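Local atomic coordinates of alginate lyase A1-II' (Sphingomonas sp. A1, PDB entry 2CWS), a protein that probably depolymerises alginate as a lyase of polysaccharide lyase family 7, the chain described here being its alginate lyase domain. Residues 98-101 with 105-108; 125-128 with 133-136; 204-209 with 214-219. All blocks are in the same frame, centred on the assembly; numbering follows the deposited sequence. Where two conformers were deposited one is given.

The three contacts illustrate how a two-sheet protein is tied together at one end and continued along one of its sheets. Contacts 1 and 3 lie almost on top of each other, their centres about 4 Å apart, and both bridge the two sheets. V98 N probably bonds to I217 O (2.8 Å) in one sheet, and I107 N to Y205 O (2.8 Å) in the other. Contact 2 lies within the second sheet, its centre about 11 Å from that of contact 1; the two touch at a probable V108 N to A127 O bond (2.9 Å). Contacts 2 and 3 do not touch. Y205 of contact 3, with H112 and R67, hydrogen-bonds a sulfate that may mark an anion-binding site.

Contact 1: 98-101 with 105-108; sequences VQLP and KIIV
P101 and L100 converge on a single methyl of I106, with no hydrogen bond between the two segments to assist them. The ring carbon P101 CD lies 3.7 Å from I106 CG2, and L100 CD2 reaches the same methyl at 4.0 Å. The torsion of I106 explains why this branch is the one that touches: CG1 stands between the backbone N and the carbonyl carbon (chi1 68°), which leaves CG2 anti to that carbonyl, beside the backbone N, and turned to L100 and P101. In L100, CG is likewise anti to its own carbonyl carbon, chi1 -75°, and CD2 is carried forward until it also lies 4.1 Å from K105 N. The segments flank the short loop that carries the chain from one facing sheet of a beta-sandwich to the other: strand 88-99 belongs to one sheet and strand 106-114 to the other. Just before the turn, V98 and Q99 both face I217 in a classic beta bulge, and Q99 NE2 bonds to S215 O. I106 also touches A216 and N204, while P101 rests on V206 and L100 on F129. Next to CD on the same edge of the ring, P101 CG sits 3.8 Å from K105 O.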
ATOM      1  N   VAL A  98      -1.557 -11.517   9.247  1.00  4.07           N
ATOM      2  CA  VAL A  98      -2.097 -12.696   9.928  1.00  4.38           C
ATOM      3  C   VAL A  98      -1.550 -13.984   9.338  1.00  3.76           C
ATOM      4  O   VAL A  98      -1.318 -14.938  10.091  1.00  5.08           O
ATOM      5  CB  VAL A  98      -3.643 -12.674   9.811  1.00  5.26           C
ATOM      6  CG1 VAL A  98      -4.264 -13.991  10.300  1.00  7.18           C
ATOM      7  CG2 VAL A  98      -4.225 -11.456  10.557  1.00  6.25           C
ATOM      8  N   GLN A  99      -1.417 -14.036   8.016  1.00  3.64           N
ATOM      9  CA  GLN A  99      -1.042 -15.267   7.323  1.00  3.63           C
ATOM     10  C   GLN A  99      -0.224 -14.854   6.092  1.00  3.35           C
ATOM     11  O   GLN A  99      -0.577 -13.874   5.421  1.00  3.82           O
ATOM     12  CB  GLN A  99      -2.303 -16.041   6.877  1.00  3.86           C
ATOM     13  CG  GLN A  99      -1.970 -17.320   6.109  1.00  4.45           C
ATOM     14  CD  GLN A  99      -3.277 -17.991   5.697  1.00  4.66           C
ATOM     15  OE1 GLN A  99      -4.070 -18.415   6.567  1.00  6.33           O
ATOM     16  NE2 GLN A  99      -3.526 -18.179   4.400  1.00  5.03           N
ATOM     17  N   LEU A 100       0.835 -15.607   5.847  1.00  3.43           N
ATOM     18  CA  LEU A 100       1.722 -15.366   4.717  1.00  3.46           C
ATOM     19  C   LEU A 100       1.584 -16.463   3.688  1.00  3.30           C
ATOM     20  O   LEU A 100       1.180 -17.593   4.011  1.00  3.82           O
ATOM     21  CB  LEU A 100       3.173 -15.341   5.251  1.00  4.12           C
ATOM     22  CG  LEU A 100       3.547 -14.071   5.999  1.00  4.06           C
ATOM     23  CD1 LEU A 100       4.847 -14.289   6.779  1.00  5.71           C
ATOM     24  CD2 LEU A 100       3.623 -12.874   5.056  1.00  5.39           C
ATOM     25  N   PRO A 101       1.974 -16.190   2.441  1.00  3.45           N
ATOM     26  CA  PRO A 101       2.126 -17.233   1.447  1.00  3.92           C
ATOM     27  C   PRO A 101       3.387 -18.020   1.726  1.00  3.50           C
ATOM     28  O   PRO A 101       4.194 -17.647   2.594  1.00  4.03           O
ATOM     29  CB  PRO A 101       2.243 -16.462   0.122  1.00  4.34           C
ATOM     30  CG  PRO A 101       3.051 -15.245   0.553  1.00  4.30           C
ATOM     31  CD  PRO A 101       2.500 -14.892   1.937  1.00  4.14           C
ATOM     32  N   LYS A 105       6.501 -13.436   2.176  1.00  4.02           N
ATOM     33  CA  LYS A 105       6.651 -11.986   1.922  1.00  3.72           C
ATOM     34  C   LYS A 105       5.371 -11.426   1.317  1.00  3.84           C
ATOM     35  O   LYS A 105       4.851 -11.943   0.334  1.00  4.26           O
ATOM     36  CB  LYS A 105       7.832 -11.749   0.990  1.00  4.76           C
ATOM     37  CG  LYS A 105       8.097 -10.281   0.709  1.00  5.26           C
ATOM     38  CD  LYS A 105       9.121 -10.027  -0.358  1.00  7.10           C
ATOM     39  CE  LYS A 105      10.506 -10.490   0.063  1.00  8.76           C
ATOM     40  NZ  LYS A 105      11.550 -10.225  -1.007  1.00  8.38           N
ATOM     41  N   ILE A 106       4.901 -10.294   1.909  1.00  3.76           N
ATOM     42  CA  ILE A 106       3.839  -9.498   1.300  1.00  3.37           C
ATOM     43  C   ILE A 106       4.212  -8.031   1.480  1.00  3.42           C
ATOM     44  O   ILE A 106       5.081  -7.680   2.253  1.00  4.16           O
ATOM     45  CB  ILE A 106       2.432  -9.757   1.891  1.00  3.63           C
ATOM     46  CG1 ILE A 106       2.317  -9.259   3.347  1.00  4.25           C
ATOM     47  CG2 ILE A 106       2.063 -11.214   1.758  1.00  4.22           C
ATOM     48  CD1 ILE A 106       0.868  -9.347   3.879  1.00  5.05           C
ATOM     49  N   ILE A 107       3.540  -7.181   0.678  1.00  3.42           N
ATOM     50  CA  ILE A 107       3.647  -5.722   0.797  1.00  3.37           C
ATOM     51  C   ILE A 107       2.330  -5.240   1.382  1.00  2.99           C
ATOM     52  O   ILE A 107       1.248  -5.564   0.865  1.00  4.06           O
ATOM     53  CB  ILE A 107       4.000  -5.078  -0.559  1.00  3.80           C
ATOM     54  CG1 ILE A 107       5.449  -5.370  -0.896  1.00  4.55           C
ATOM     55  CG2 ILE A 107       3.684  -3.574  -0.557  1.00  4.41           C
ATOM     56  CD1 ILE A 107       5.855  -5.006  -2.316  1.00  5.41           C
ATOM     57  N   VAL A 108       2.413  -4.424   2.448  1.00  3.47           N
ATOM     58  CA  VAL A 108       1.228  -3.995   3.196  1.00  3.24           C
ATOM     59  C   VAL A 108       0.930  -2.518   3.040  1.00  3.11           C
ATOM     60  O   VAL A 108      -0.152  -2.086   3.467  1.00  3.81           O
ATOM     61  CB  VAL A 108       1.306  -4.388   4.698  1.00  3.83           C
ATOM     62  CG1 VAL A 108       1.305  -5.901   4.852  1.00  5.28           C
ATOM     63  CG2 VAL A 108       2.530  -3.742   5.344  1.00  5.71           C
TER

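Contact 2: 125-128 with 133-136; sequences VKAV and QLDM
V128 and D135 grip each other through both backbone groups, as a hydrogen-bonded pair of an antiparallel beta hairpin formed by strands 120-130 and 133-139. V128 N to D135 O and D135 N to V128 O are each 2.9 Å long and nearly straight. They differ at the acceptor: D135 N lies in the carbonyl plane of V128, whereas V128 N is tilted 34° from that of D135. The next pair, A127 with M136, is non-hydrogen-bonded, and its side chains meet on the opposite face. There M136, in one of its two conformers and so with some doubt, bends at chi2 (-71°) to lay SD beside A127 CB at 3.6 Å, with V125 CG1 a looser neighbour. A127, L134 and M136 all touch M164 of the facing sheet, so this face belongs to the sandwich core. On the other face, D135 CG is anti to the backbone N, which sends the carboxylate away from the strand toward 148-154. OD2 is bonded to H150 ND1 and OD1 to N151 N, fixing the rotation of the group. K126 extends on that same face to a salt bridge with D148, while V128 leans on I107. Back at the paired backbones, V128 O also receives a CA-H...O contact from L134 CA (3.3 Å), and L134 CG approaches that oxygen equally closely, at 3.3 Å.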
ATOM      1  N   VAL A 125       7.711   3.945  -2.359  1.00  4.17           N
ATOM      2  CA  VAL A 125       7.904   3.283  -1.059  1.00  3.88           C
ATOM      3  C   VAL A 125       7.121   1.988  -1.076  1.00  3.66           C
ATOM      4  O   VAL A 125       5.938   2.002  -1.436  1.00  4.16           O
ATOM      5  CB  VAL A 125       7.457   4.159   0.119  1.00  4.28           C
ATOM      6  CG1 VAL A 125       7.655   3.399   1.440  1.00  5.57           C
ATOM      7  CG2 VAL A 125       8.188   5.514   0.102  1.00  5.13           C
ATOM      8  N   LYS A 126       7.739   0.913  -0.641  1.00  3.87           N
ATOM      9  CA  LYS A 126       7.085  -0.375  -0.451  1.00  4.11           C
ATOM     10  C   LYS A 126       7.337  -0.880   0.944  1.00  3.61           C
ATOM     11  O   LYS A 126       8.505  -1.036   1.348  1.00  4.91           O
ATOM     12  CB  LYS A 126       7.611  -1.429  -1.453  1.00  5.32           C
ATOM     13  CG  LYS A 126       7.455  -0.961  -2.911  1.00  7.74           C
ATOM     14  CD  LYS A 126       8.351  -1.770  -3.883  1.00 10.88           C
ATOM     15  CE  LYS A 126       9.826  -1.298  -3.719  1.00 16.56           C
ATOM     16  NZ  LYS A 126      10.688  -2.064  -4.680  1.00 23.19           N
ATOM     17  N   ALA A 127       6.273  -1.122   1.715  1.00  3.67           N
ATOM     18  CA  ALA A 127       6.400  -1.637   3.084  1.00  3.31           C
ATOM     19  C   ALA A 127       6.320  -3.146   3.001  1.00  2.83           C
ATOM     20  O   ALA A 127       5.231  -3.712   2.848  1.00  3.87           O
ATOM     21  CB  ALA A 127       5.326  -1.010   3.964  1.00  5.03           C
ATOM     22  N   VAL A 128       7.487  -3.796   3.053  1.00  3.38           N
ATOM     23  CA  VAL A 128       7.610  -5.237   2.837  1.00  3.72           C
ATOM     24  C   VAL A 128       7.643  -5.975   4.155  1.00  4.57           C
ATOM     25  O   VAL A 128       8.595  -5.815   4.940  1.00  6.78           O
ATOM     26  CB  VAL A 128       8.894  -5.539   2.048  1.00  4.91           C
ATOM     27  CG1 VAL A 128       8.995  -7.043   1.789  1.00  8.12           C
ATOM     28  CG2 VAL A 128       8.946  -4.741   0.734  1.00  6.60           C
ATOM     29  N   GLN A 133      10.600  -9.067  10.451  1.00  5.15           N
ATOM     30  CA  GLN A 133      11.224  -7.810  10.031  1.00  5.52           C
ATOM     31  C   GLN A 133      10.296  -7.168   8.982  1.00  5.00           C
ATOM     32  O   GLN A 133       9.749  -7.853   8.113  1.00  7.47           O
ATOM     33  CB  GLN A 133      12.574  -8.139   9.415  1.00 11.72           C
ATOM     34  CG  GLN A 133      13.024  -7.177   8.387  1.00 13.69           C
ATOM     35  CD  GLN A 133      14.350  -7.498   7.767  1.00  9.37           C
ATOM     36  OE1 GLN A 133      15.385  -7.332   8.414  1.00  9.33           O
ATOM     37  NE2 GLN A 133      14.316  -7.974   6.509  1.00  9.04           N
ATOM     38  N   LEU A 134      10.171  -5.844   9.089  1.00  4.49           N
ATOM     39  CA  LEU A 134       9.565  -5.100   7.979  1.00  4.13           C
ATOM     40  C   LEU A 134      10.647  -4.251   7.346  1.00  3.92           C
ATOM     41  O   LEU A 134      11.522  -3.688   8.038  1.00  6.18           O
ATOM     42  CB  LEU A 134       8.397  -4.253   8.481  1.00  7.20           C
ATOM     43  CG  LEU A 134       7.592  -3.654   7.279  1.00  7.26           C
ATOM     44  CD1 LEU A 134       6.104  -3.811   7.483  1.00  9.14           C
ATOM     45  CD2 LEU A 134       8.040  -2.205   7.122  1.00  7.60           C
ATOM     46  N   ASP A 135      10.648  -4.166   6.031  1.00  3.51           N
ATOM     47  CA  ASP A 135      11.606  -3.392   5.258  1.00  3.45           C
ATOM     48  C   ASP A 135      10.828  -2.310   4.507  1.00  3.72           C
ATOM     49  O   ASP A 135      10.051  -2.639   3.606  1.00  4.21           O
ATOM     50  CB  ASP A 135      12.321  -4.320   4.292  1.00  4.75           C
ATOM     51  CG  ASP A 135      13.369  -3.650   3.430  1.00  4.38           C
ATOM     52  OD1 ASP A 135      13.676  -2.457   3.581  1.00  5.08           O
ATOM     53  OD2 ASP A 135      13.880  -4.425   2.550  1.00  5.84           O
ATOM     54  N   MET A 136      11.012  -1.056   4.903  1.00  3.85           N
ATOM     55  CA  MET A 136      10.451   0.060   4.130  1.00  4.49           C
ATOM     56  C   MET A 136      11.425   0.398   3.031  1.00  5.27           C
ATOM     57  O   MET A 136      12.427   1.087   3.254  1.00  9.42           O
ATOM     58  CB  MET A 136      10.446   1.332   5.011  0.62  5.93           C
ATOM     59  CG  MET A 136       9.254   1.275   5.942  0.62  5.18           C
ATOM     60  SD  MET A 136       7.676   1.518   5.113  0.62  4.01           S
ATOM     61  CE  MET A 136       6.845   2.375   6.440  0.62  8.86           C
TER

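Contact 3: 204-209 with 214-219; sequences NYVQDN and GSAIAK. With SO4 (sulfate ion), chain B.
Across the interior of a beta-sandwich, strand 204-206 of one sheet faces strand 215-219 of the other, their axes 7.5 Å apart and running nearly antiparallel at 157°. The alanines A216 and A218 are consistent with so close an approach. N204 CB meets A218 CB at 4.0 Å, and V206 CG2 comes equally close to A216 CB at 4.0 Å; the side chain of N204 also lies over the A216 methyl. F51 and A53 pack against N204 and V206 respectively.

Y205, between these two inward residues, points the other way. With CG anti to the backbone N (chi1 177°), its ring extends from the sheet to put OH 2.7 Å from sulfate O3, to which it donates a hydrogen bond; O3 approaches the ring at its edge, near the plane. Q207 closes over one ring face, its NE2 3.3 Å above the plane near the centre. That amide is held by a straight bond from Q207 NE2 to Y205 O (3.0 Å), the donor lying well above the carbonyl plane. Q207, the centre of an inverse gamma turn, has its side chain folded back (chi1 -51°), which places the amide over the ring. A phenylalanine here would probably leave the sulfate with one donor fewer and S63 OG without its tyrosine mate.

H112 and R67 also bond the sulfate, and R67 makes a cation-pi contact with Y205. The ion probably came from the crystallisation liquor, yet such a cluster is consistent with an anion-binding cleft for a polyuronate on one sheet of a concanavalin-like beta-sandwich.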
ATOM      1  N   ASN A 204      -2.891  -5.761   0.911  1.00  3.49           N
ATOM      2  CA  ASN A 204      -2.222  -7.081   0.920  1.00  3.36           C
ATOM      3  C   ASN A 204      -1.809  -7.365  -0.514  1.00  3.31           C
ATOM      4  O   ASN A 204      -2.583  -7.863  -1.322  1.00  4.16           O
ATOM      5  CB  ASN A 204      -3.196  -8.118   1.438  1.00  3.81           C
ATOM      6  CG  ASN A 204      -2.673  -9.527   1.464  1.00  4.17           C
ATOM      7  OD1 ASN A 204      -3.521 -10.454   1.762  1.00  6.51           O
ATOM      8  ND2 ASN A 204      -1.455  -9.754   1.147  1.00  3.42           N
ATOM      9  N   TYR A 205      -0.527  -7.100  -0.831  1.00  3.50           N
ATOM     10  CA  TYR A 205       0.015  -7.280  -2.168  1.00  3.48           C
ATOM     11  C   TYR A 205       0.987  -8.463  -2.021  1.00  3.25           C
ATOM     12  O   TYR A 205       2.062  -8.335  -1.423  1.00  3.69           O
ATOM     13  CB  TYR A 205       0.678  -5.994  -2.600  1.00  4.15           C
ATOM     14  CG  TYR A 205       1.373  -6.010  -3.959  1.00  3.55           C
ATOM     15  CD1 TYR A 205       0.980  -6.838  -4.999  1.00  4.34           C
ATOM     16  CD2 TYR A 205       2.406  -5.105  -4.160  1.00  4.52           C
ATOM     17  CE1 TYR A 205       1.621  -6.770  -6.228  1.00  5.40           C
ATOM     18  CE2 TYR A 205       3.061  -5.026  -5.377  1.00  5.38           C
ATOM     19  CZ  TYR A 205       2.681  -5.894  -6.397  1.00  5.51           C
ATOM     20  OH  TYR A 205       3.281  -5.832  -7.629  1.00  7.30           O
ATOM     21  N   VAL A 206       0.573  -9.617  -2.509  1.00  3.85           N
ATOM     22  CA  VAL A 206       1.216 -10.874  -2.106  1.00  3.88           C
ATOM     23  C   VAL A 206       2.437 -11.181  -2.962  1.00  3.71           C
ATOM     24  O   VAL A 206       2.298 -11.368  -4.161  1.00  4.32           O
ATOM     25  CB  VAL A 206       0.188 -12.017  -2.263  1.00  4.52           C
ATOM     26  CG1 VAL A 206       0.786 -13.330  -1.727  1.00  5.41           C
ATOM     27  CG2 VAL A 206      -1.132 -11.699  -1.540  1.00  5.33           C
ATOM     28  N   GLN A 207       3.623 -11.243  -2.314  1.00  3.88           N
ATOM     29  CA  GLN A 207       4.845 -11.464  -3.105  1.00  3.91           C
ATOM     30  C   GLN A 207       5.144 -12.949  -3.247  1.00  4.03           C
ATOM     31  O   GLN A 207       6.163 -13.483  -2.852  1.00  4.57           O
ATOM     32  CB  GLN A 207       6.061 -10.698  -2.508  1.00  4.68           C
ATOM     33  CG  GLN A 207       5.716  -9.206  -2.277  1.00  5.01           C
ATOM     34  CD  GLN A 207       5.383  -8.492  -3.547  1.00  4.46           C
ATOM     35  OE1 GLN A 207       6.195  -8.290  -4.460  1.00  6.85           O
ATOM     36  NE2 GLN A 207       4.099  -8.067  -3.671  1.00  4.62           N
ATOM     37  N   ASP A 208       4.172 -13.622  -3.838  1.00  4.34           N
ATOM     38  CA  ASP A 208       4.214 -15.063  -4.168  1.00  4.52           C
ATOM     39  C   ASP A 208       3.140 -15.256  -5.219  1.00  4.60           C
ATOM     40  O   ASP A 208       1.988 -14.934  -4.970  1.00  5.35           O
ATOM     41  CB  ASP A 208       3.939 -15.902  -2.940  1.00  4.66           C
ATOM     42  CG  ASP A 208       4.078 -17.398  -3.111  1.00  4.05           C
ATOM     43  OD1 ASP A 208       4.439 -18.082  -2.103  1.00  4.21           O
ATOM     44  OD2 ASP A 208       3.851 -17.869  -4.240  1.00  5.16           O
ATOM     45  N   ASN A 209       3.535 -15.736  -6.405  1.00  5.90           N
ATOM     46  CA  ASN A 209       2.531 -16.006  -7.462  1.00  7.12           C
ATOM     47  C   ASN A 209       2.514 -17.499  -7.859  1.00  7.02           C
ATOM     48  O   ASN A 209       2.082 -17.836  -8.939  1.00  7.97           O
ATOM     49  CB  ASN A 209       2.742 -15.150  -8.705  1.00  8.30           C
ATOM     50  CG  ASN A 209       4.078 -15.307  -9.317  1.00  9.13           C
ATOM     51  OD1 ASN A 209       4.368 -14.514 -10.273  1.00 20.13           O
ATOM     52  ND2 ASN A 209       4.899 -16.246  -8.933  1.00  6.76           N
ATOM     53  N   GLY A 214      -0.292 -20.778  -1.657  1.00  4.60           N
ATOM     54  CA  GLY A 214      -1.325 -20.561  -0.664  1.00  4.60           C
ATOM     55  C   GLY A 214      -1.942 -19.176  -0.749  1.00  4.09           C
ATOM     56  O   GLY A 214      -2.450 -18.805  -1.839  1.00  5.21           O
ATOM     57  N   SER A 215      -1.881 -18.429   0.322  1.00  3.73           N
ATOM     58  CA  SER A 215      -2.584 -17.122   0.307  1.00  3.78           C
ATOM     59  C   SER A 215      -2.124 -16.332   1.545  1.00  3.69           C
ATOM     60  O   SER A 215      -1.546 -16.885   2.471  1.00  4.34           O
ATOM     61  CB  SER A 215      -4.093 -17.316   0.333  1.00  3.98           C
ATOM     62  OG  SER A 215      -4.540 -17.955   1.541  1.00  4.39           O
ATOM     63  N   ALA A 216      -2.442 -15.053   1.540  1.00  3.80           N
ATOM     64  CA  ALA A 216      -2.084 -14.188   2.656  1.00  3.60           C
ATOM     65  C   ALA A 216      -3.309 -13.446   3.185  1.00  3.39           C
ATOM     66  O   ALA A 216      -4.296 -13.235   2.465  1.00  3.47           O
ATOM     67  CB  ALA A 216      -1.039 -13.152   2.227  1.00  4.57           C
ATOM     68  N   ILE A 217      -3.203 -13.070   4.453  1.00  3.51           N
ATOM     69  CA  ILE A 217      -4.202 -12.235   5.123  1.00  3.64           C
ATOM     70  C   ILE A 217      -3.475 -11.092   5.804  1.00  3.51           C
ATOM     71  O   ILE A 217      -2.565 -11.340   6.597  1.00  3.92           O
ATOM     72  CB  ILE A 217      -4.991 -13.015   6.179  1.00  4.00           C
ATOM     73  CG1 ILE A 217      -5.751 -14.211   5.576  1.00  5.04           C
ATOM     74  CG2 ILE A 217      -5.937 -12.084   6.931  1.00  5.06           C
ATOM     75  CD1 ILE A 217      -6.303 -15.184   6.629  1.00  6.86           C
ATOM     76  N   ALA A 218      -3.921  -9.872   5.526  1.00  3.56           N
ATOM     77  CA  ALA A 218      -3.442  -8.697   6.257  1.00  3.84           C
ATOM     78  C   ALA A 218      -4.659  -7.950   6.791  1.00  3.35           C
ATOM     79  O   ALA A 218      -5.737  -7.998   6.179  1.00  4.51           O
ATOM     80  CB  ALA A 218      -2.626  -7.757   5.370  1.00  4.83           C
ATOM     81  N   LYS A 219      -4.481  -7.275   7.932  1.00  3.56           N
ATOM     82  CA  LYS A 219      -5.525  -6.543   8.590  1.00  3.76           C
ATOM     83  C   LYS A 219      -5.143  -5.107   8.859  1.00  3.62           C
ATOM     84  O   LYS A 219      -3.951  -4.820   9.130  1.00  3.59           O
ATOM     85  CB  LYS A 219      -5.814  -7.182   9.984  1.00  4.41           C
ATOM     86  CG  LYS A 219      -6.622  -8.449   9.867  1.00  4.05           C
ATOM     87  CD  LYS A 219      -6.890  -9.077  11.252  1.00  4.68           C
ATOM     88  CE  LYS A 219      -7.976 -10.141  11.136  1.00  5.07           C
ATOM     89  NZ  LYS A 219      -8.317 -10.730  12.484  1.00  5.46           N
TER
HETATM   90  S   SO4 B 401       3.017  -2.540  -8.476  0.66  5.94           S
HETATM   91  O1  SO4 B 401       2.102  -2.039  -7.291  0.66  4.68           O
HETATM   92  O2  SO4 B 401       3.547  -1.443  -9.256  0.66  7.26           O
HETATM   93  O3  SO4 B 401       4.122  -3.263  -7.966  0.66  5.91           O
HETATM   94  O4  SO4 B 401       2.225  -3.387  -9.362  0.66  7.40           O